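Local coordinates for glyoxalase family protein (Bacillus cereus, PDB 1ZSW) that is of unknown function but binds a zinc ion and belongs to the glyoxalase/bleomycin resistance/dioxygenase superfamily, which suggests a metal-dependent enzyme, at residues F72-L84 against K160-V172. Numbering follows the deposited sequence. Where two conformers were deposited one is given.
Sequences FYGDKTGSPGTEL and KVEHWETWEKSEV
With chi1 at 74°, D75 folds its carboxylate back between its own backbone N and carbonyl carbon, which brings OD2 within reach of the backbone N-H of E165; H163, with CG in the same kind of position (chi1 65°), turns its ring edge to P80. D75 OD2 accepts from E165 N (2.9 Å) on one face of the carboxylate plane and from S79 OG on the opposite face, while D75 OD1 takes the almost straight bond from S79 N, so the group is held from its own loop (S79) and from the facing segment (E165). Next to it K76 N donates to E165 O (3.0 Å, 170° at the hydrogen). The K76 chain then runs extended across W167, with K76 CG 4.1 Å from W167 CE3, and bends at its last torsion to bring NZ 2.8 Å from E168 OE2 in a salt bridge. At the other end, P80 O is gripped twice, by H163 NE2 (2.8 Å) and W164 NE1 (3.0 Å), each donating in its own ring plane. T82 CG2 lies 3.3 Å from the centroid of the W164 five-membered ring, a CH-pi contact on the face opposite V161. Segment 160-172, part of the long loop between strands 150-155 and 180-188, thereby lies against the beta-hairpin connection between strands 69-74 and 83-88, whose type II turn from S79 to T82 lies near the zinc ligand H33; the hairpin strands and the strand of H33 belong to one mixed sheet of the vicinal oxygen chelate (glyoxalase) fold.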
loop_
_atom_site.group_PDB
_atom_site.type_symbol
_atom_site.label_atom_id
_atom_site.label_comp_id
_atom_site.label_asym_id
_atom_site.label_seq_id
_atom_site.Cartn_x
_atom_site.Cartn_y
_atom_site.Cartn_z
ATOM N N PHE A 72 1.908 -11.081 -3.065
ATOM C CA PHE A 72 2.157 -9.684 -3.453
ATOM C C PHE A 72 1.886 -9.569 -4.938
ATOM O O PHE A 72 2.181 -10.495 -5.735
ATOM C CB PHE A 72 3.629 -9.225 -3.261
ATOM C CG PHE A 72 4.085 -9.054 -1.829
ATOM C CD1 PHE A 72 4.395 -10.163 -1.048
ATOM C CD2 PHE A 72 4.288 -7.775 -1.294
ATOM C CE1 PHE A 72 4.866 -10.010 0.257
ATOM C CE2 PHE A 72 4.760 -7.604 0.022
ATOM C CZ PHE A 72 5.046 -8.730 0.797
ATOM N N TYR A 73 1.285 -8.430 -5.292
ATOM C CA TYR A 73 1.094 -7.979 -6.684
ATOM C C TYR A 73 1.725 -6.605 -6.859
ATOM O O TYR A 73 1.754 -5.788 -5.931
ATOM C CB TYR A 73 -0.413 -7.885 -6.965
ATOM C CG TYR A 73 -1.169 -9.168 -6.646
ATOM C CD1 TYR A 73 -1.752 -9.367 -5.382
ATOM C CD2 TYR A 73 -1.250 -10.226 -7.594
ATOM C CE1 TYR A 73 -2.440 -10.527 -5.064
ATOM C CE2 TYR A 73 -1.931 -11.419 -7.269
ATOM C CZ TYR A 73 -2.520 -11.548 -6.004
ATOM O OH TYR A 73 -3.215 -12.664 -5.632
ATOM N N GLY A 74 2.188 -6.310 -8.060
ATOM C CA GLY A 74 2.754 -5.005 -8.334
ATOM C C GLY A 74 3.190 -4.903 -9.764
ATOM O O GLY A 74 2.609 -5.518 -10.633
ATOM N N ASP A 75 4.226 -4.113 -9.968
ATOM C CA ASP A 75 4.755 -3.865 -11.304
ATOM C C ASP A 75 5.732 -4.984 -11.676
ATOM O O ASP A 75 5.774 -6.008 -11.019
ATOM C CB ASP A 75 5.377 -2.453 -11.423
ATOM C CG ASP A 75 6.722 -2.303 -10.727
ATOM O OD1 ASP A 75 7.103 -3.215 -9.990
ATOM O OD2 ASP A 75 7.387 -1.243 -10.906
ATOM N N LYS A 76 6.515 -4.753 -12.725
ATOM C CA LYS A 76 7.432 -5.808 -13.231
ATOM C C LYS A 76 8.276 -6.452 -12.126
ATOM O O LYS A 76 8.446 -7.676 -12.107
ATOM C CB LYS A 76 8.343 -5.231 -14.310
ATOM C CG LYS A 76 9.260 -6.269 -14.990
ATOM C CD LYS A 76 10.161 -5.543 -15.982
ATOM C CE LYS A 76 11.162 -6.489 -16.623
ATOM N NZ LYS A 76 10.443 -7.400 -17.550
ATOM N N THR A 77 8.784 -5.644 -11.202
ATOM C CA THR A 77 9.649 -6.162 -10.122
ATOM C C THR A 77 9.033 -6.047 -8.722
ATOM O O THR A 77 9.676 -6.323 -7.701
ATOM C CB THR A 77 11.016 -5.441 -10.078
ATOM O OG1 THR A 77 10.816 -4.047 -9.820
ATOM C CG2 THR A 77 11.761 -5.607 -11.396
ATOM N N GLY A 78 7.794 -5.591 -8.656
ATOM C CA GLY A 78 7.196 -5.394 -7.349
ATOM C C GLY A 78 7.869 -4.235 -6.650
ATOM O O GLY A 78 8.056 -4.265 -5.424
ATOM N N SER A 79 8.191 -3.179 -7.390
ATOM C CA SER A 79 8.984 -2.085 -6.807
ATOM C C SER A 79 8.189 -1.308 -5.737
ATOM O O SER A 79 6.950 -1.336 -5.764
ATOM C CB SER A 79 9.491 -1.171 -7.889
ATOM O OG SER A 79 8.420 -0.527 -8.491
ATOM N N PRO A 80 8.887 -0.679 -4.780
ATOM C CA PRO A 80 8.225 0.126 -3.756
ATOM C C PRO A 80 7.256 1.111 -4.391
ATOM O O PRO A 80 7.593 1.814 -5.377
ATOM C CB PRO A 80 9.376 0.879 -3.105
ATOM C CG PRO A 80 10.498 -0.182 -3.128
ATOM C CD PRO A 80 10.352 -0.766 -4.531
ATOM N N GLY A 81 6.067 1.181 -3.807
ATOM C CA GLY A 81 5.063 2.064 -4.411
ATOM C C GLY A 81 4.034 1.330 -5.271
ATOM O O GLY A 81 2.977 1.901 -5.599
ATOM N N THR A 82 4.304 0.081 -5.640
ATOM C CA THR A 82 3.418 -0.626 -6.545
ATOM C C THR A 82 2.768 -1.840 -5.893
ATOM O O THR A 82 1.857 -2.440 -6.470
ATOM C CB THR A 82 4.149 -1.103 -7.863
ATOM O OG1 THR A 82 5.009 -2.222 -7.572
ATOM C CG2 THR A 82 4.910 0.027 -8.507
ATOM N N GLU A 83 3.215 -2.168 -4.671
ATOM C CA GLU A 83 2.944 -3.444 -4.058
ATOM C C GLU A 83 1.636 -3.442 -3.273
ATOM O O GLU A 83 1.516 -2.679 -2.298
ATOM C CB GLU A 83 4.067 -3.746 -3.041
ATOM C CG GLU A 83 5.486 -3.695 -3.627
ATOM C CD GLU A 83 6.569 -3.741 -2.552
ATOM O OE1 GLU A 83 6.265 -4.154 -1.406
ATOM O OE2 GLU A 83 7.714 -3.337 -2.850
ATOM N N LEU A 84 0.695 -4.310 -3.679
ATOM C CA LEU A 84 -0.497 -4.640 -2.884
ATOM C C LEU A 84 -0.307 -6.071 -2.435
ATOM O O LEU A 84 -0.073 -6.952 -3.254
ATOM C CB LEU A 84 -1.790 -4.539 -3.707
ATOM C CG LEU A 84 -2.146 -3.314 -4.552
ATOM C CD1 LEU A 84 -3.683 -3.145 -4.660
ATOM C CD2 LEU A 84 -1.491 -2.006 -4.163
ATOM N N LYS A 160 5.068 9.249 -12.644
ATOM C CA LYS A 160 5.419 7.956 -12.075
ATOM C C LYS A 160 6.664 8.081 -11.206
ATOM O O LYS A 160 7.486 8.993 -11.384
ATOM C CB LYS A 160 5.658 6.933 -13.197
ATOM C CG LYS A 160 6.898 7.217 -14.042
ATOM C CD LYS A 160 6.966 6.329 -15.284
ATOM C CE LYS A 160 7.429 4.924 -14.934
ATOM N NZ LYS A 160 8.785 4.922 -14.322
ATOM N N VAL A 161 6.796 7.168 -10.253
ATOM C CA VAL A 161 8.052 6.970 -9.526
ATOM C C VAL A 161 9.042 6.434 -10.553
ATOM O O VAL A 161 8.694 5.533 -11.315
ATOM C CB VAL A 161 7.846 5.958 -8.383
ATOM C CG1 VAL A 161 9.179 5.477 -7.779
ATOM C CG2 VAL A 161 6.985 6.584 -7.317
ATOM N N GLU A 162 10.252 6.987 -10.595
ATOM C CA GLU A 162 11.201 6.601 -11.644
ATOM C C GLU A 162 11.389 5.086 -11.786
ATOM O O GLU A 162 11.463 4.568 -12.906
ATOM C CB GLU A 162 12.551 7.325 -11.517
ATOM C CG GLU A 162 13.625 6.789 -12.497
ATOM C CD GLU A 162 14.559 7.858 -13.038
ATOM O OE1 GLU A 162 15.751 7.542 -13.248
ATOM O OE2 GLU A 162 14.109 9.007 -13.268
ATOM N N HIS A 163 11.452 4.369 -10.673
ATOM C CA HIS A 163 11.747 2.935 -10.751
ATOM C C HIS A 163 10.592 2.021 -11.190
ATOM O O HIS A 163 10.820 0.859 -11.476
ATOM C CB HIS A 163 12.409 2.399 -9.477
ATOM C CG HIS A 163 11.548 2.448 -8.257
ATOM N ND1 HIS A 163 11.930 3.094 -7.103
ATOM C CD2 HIS A 163 10.335 1.902 -7.993
ATOM C CE1 HIS A 163 10.984 2.967 -6.187
ATOM N NE2 HIS A 163 10.008 2.244 -6.700
ATOM N N TRP A 164 9.372 2.546 -11.263
ATOM C CA TRP A 164 8.241 1.741 -11.731
ATOM C C TRP A 164 8.400 1.246 -13.182
ATOM O O TRP A 164 8.912 1.975 -14.031
ATOM C CB TRP A 164 6.952 2.552 -11.611
ATOM C CG TRP A 164 6.525 2.852 -10.188
ATOM C CD1 TRP A 164 7.086 2.385 -9.022
ATOM C CD2 TRP A 164 5.395 3.649 -9.797
ATOM N NE1 TRP A 164 6.396 2.873 -7.943
ATOM C CE2 TRP A 164 5.345 3.643 -8.393
ATOM C CE3 TRP A 164 4.432 4.384 -10.507
ATOM C CZ2 TRP A 164 4.357 4.330 -7.674
ATOM C CZ3 TRP A 164 3.453 5.090 -9.795
ATOM C CH2 TRP A 164 3.421 5.046 -8.389
ATOM N N GLU A 165 7.972 0.010 -13.448
ATOM C CA GLU A 165 8.008 -0.554 -14.803
ATOM C C GLU A 165 6.770 -1.345 -15.140
ATOM O O GLU A 165 6.371 -2.240 -14.394
ATOM C CB GLU A 165 9.202 -1.490 -14.951
ATOM C CG GLU A 165 10.517 -0.786 -15.005
ATOM C CD GLU A 165 11.671 -1.769 -14.945
ATOM O OE1 GLU A 165 11.908 -2.367 -13.863
ATOM O OE2 GLU A 165 12.315 -1.949 -15.998
ATOM N N THR A 166 6.182 -1.065 -16.295
ATOM C CA THR A 166 5.022 -1.839 -16.719
ATOM C C THR A 166 5.429 -3.288 -17.043
ATOM O O THR A 166 6.589 -3.603 -17.335
ATOM C CB THR A 166 4.291 -1.185 -17.932
ATOM O OG1 THR A 166 5.217 -1.020 -19.006
ATOM C CG2 THR A 166 3.711 0.206 -17.561
ATOM N N TRP A 167 4.434 -4.151 -16.969
ATOM C CA TRP A 167 4.599 -5.587 -17.020
ATOM C C TRP A 167 4.230 -6.111 -18.395
ATOM O O TRP A 167 3.080 -6.019 -18.807
ATOM C CB TRP A 167 3.692 -6.159 -15.930
ATOM C CG TRP A 167 3.564 -7.610 -15.832
ATOM C CD1 TRP A 167 2.416 -8.307 -15.586
ATOM C CD2 TRP A 167 4.604 -8.577 -15.960
ATOM N NE1 TRP A 167 2.679 -9.644 -15.546
ATOM C CE2 TRP A 167 4.015 -9.841 -15.762
ATOM C CE3 TRP A 167 5.982 -8.495 -16.196
ATOM C CZ2 TRP A 167 4.747 -11.022 -15.808
ATOM C CZ3 TRP A 167 6.717 -9.676 -16.230
ATOM C CH2 TRP A 167 6.093 -10.915 -16.041
ATOM N N GLU A 168 5.209 -6.697 -19.099
ATOM C CA GLU A 168 5.018 -7.075 -20.505
ATOM C C GLU A 168 4.127 -8.300 -20.733
ATOM O O GLU A 168 3.724 -8.576 -21.869
ATOM C CB GLU A 168 6.373 -7.300 -21.201
ATOM C CG GLU A 168 7.132 -8.548 -20.715
ATOM C CD GLU A 168 8.157 -8.258 -19.620
ATOM O OE1 GLU A 168 9.181 -8.996 -19.571
ATOM O OE2 GLU A 168 7.947 -7.316 -18.806
ATOM N N LYS A 169 3.838 -9.051 -19.678
ATOM C CA LYS A 169 2.971 -10.229 -19.788
ATOM C C LYS A 169 1.590 -10.011 -19.183
ATOM O O LYS A 169 0.829 -10.954 -18.987
ATOM C CB LYS A 169 3.624 -11.468 -19.182
ATOM C CG LYS A 169 4.829 -11.933 -19.956
ATOM C CD LYS A 169 5.519 -13.028 -19.207
ATOM C CE LYS A 169 6.973 -13.131 -19.643
ATOM N NZ LYS A 169 7.164 -14.051 -20.795
ATOM N N SER A 170 1.287 -8.737 -18.909
ATOM C CA SER A 170 -0.048 -8.339 -18.430
ATOM C C SER A 170 -1.134 -8.556 -19.478
ATOM O O SER A 170 -0.867 -8.453 -20.667
ATOM C CB SER A 170 -0.018 -6.864 -18.077
ATOM O OG SER A 170 -1.272 -6.484 -17.477
ATOM N N GLU A 171 -2.361 -8.825 -19.048
ATOM C CA GLU A 171 -3.511 -8.765 -19.946
ATOM C C GLU A 171 -3.840 -7.363 -20.448
ATOM O O GLU A 171 -4.586 -7.208 -21.430
ATOM C CB GLU A 171 -4.755 -9.321 -19.254
ATOM C CG GLU A 171 -4.692 -10.798 -18.902
ATOM C CD GLU A 171 -4.718 -11.676 -20.123
ATOM O OE1 GLU A 171 -3.858 -12.579 -20.235
ATOM O OE2 GLU A 171 -5.596 -11.470 -20.976
ATOM N N VAL A 172 -3.300 -6.346 -19.766
ATOM C CA VAL A 172 -3.631 -4.939 -20.008
ATOM C C VAL A 172 -2.561 -4.247 -20.845
ATOM O O VAL A 172 -1.350 -4.444 -20.611
ATOM C CB VAL A 172 -3.761 -4.194 -18.621
ATOM C CG1 VAL A 172 -4.094 -2.707 -18.788
ATOM C CG2 VAL A 172 -4.822 -4.878 -17.798
HETATM O O HOH W 1 9.862 -2.717 -11.656
#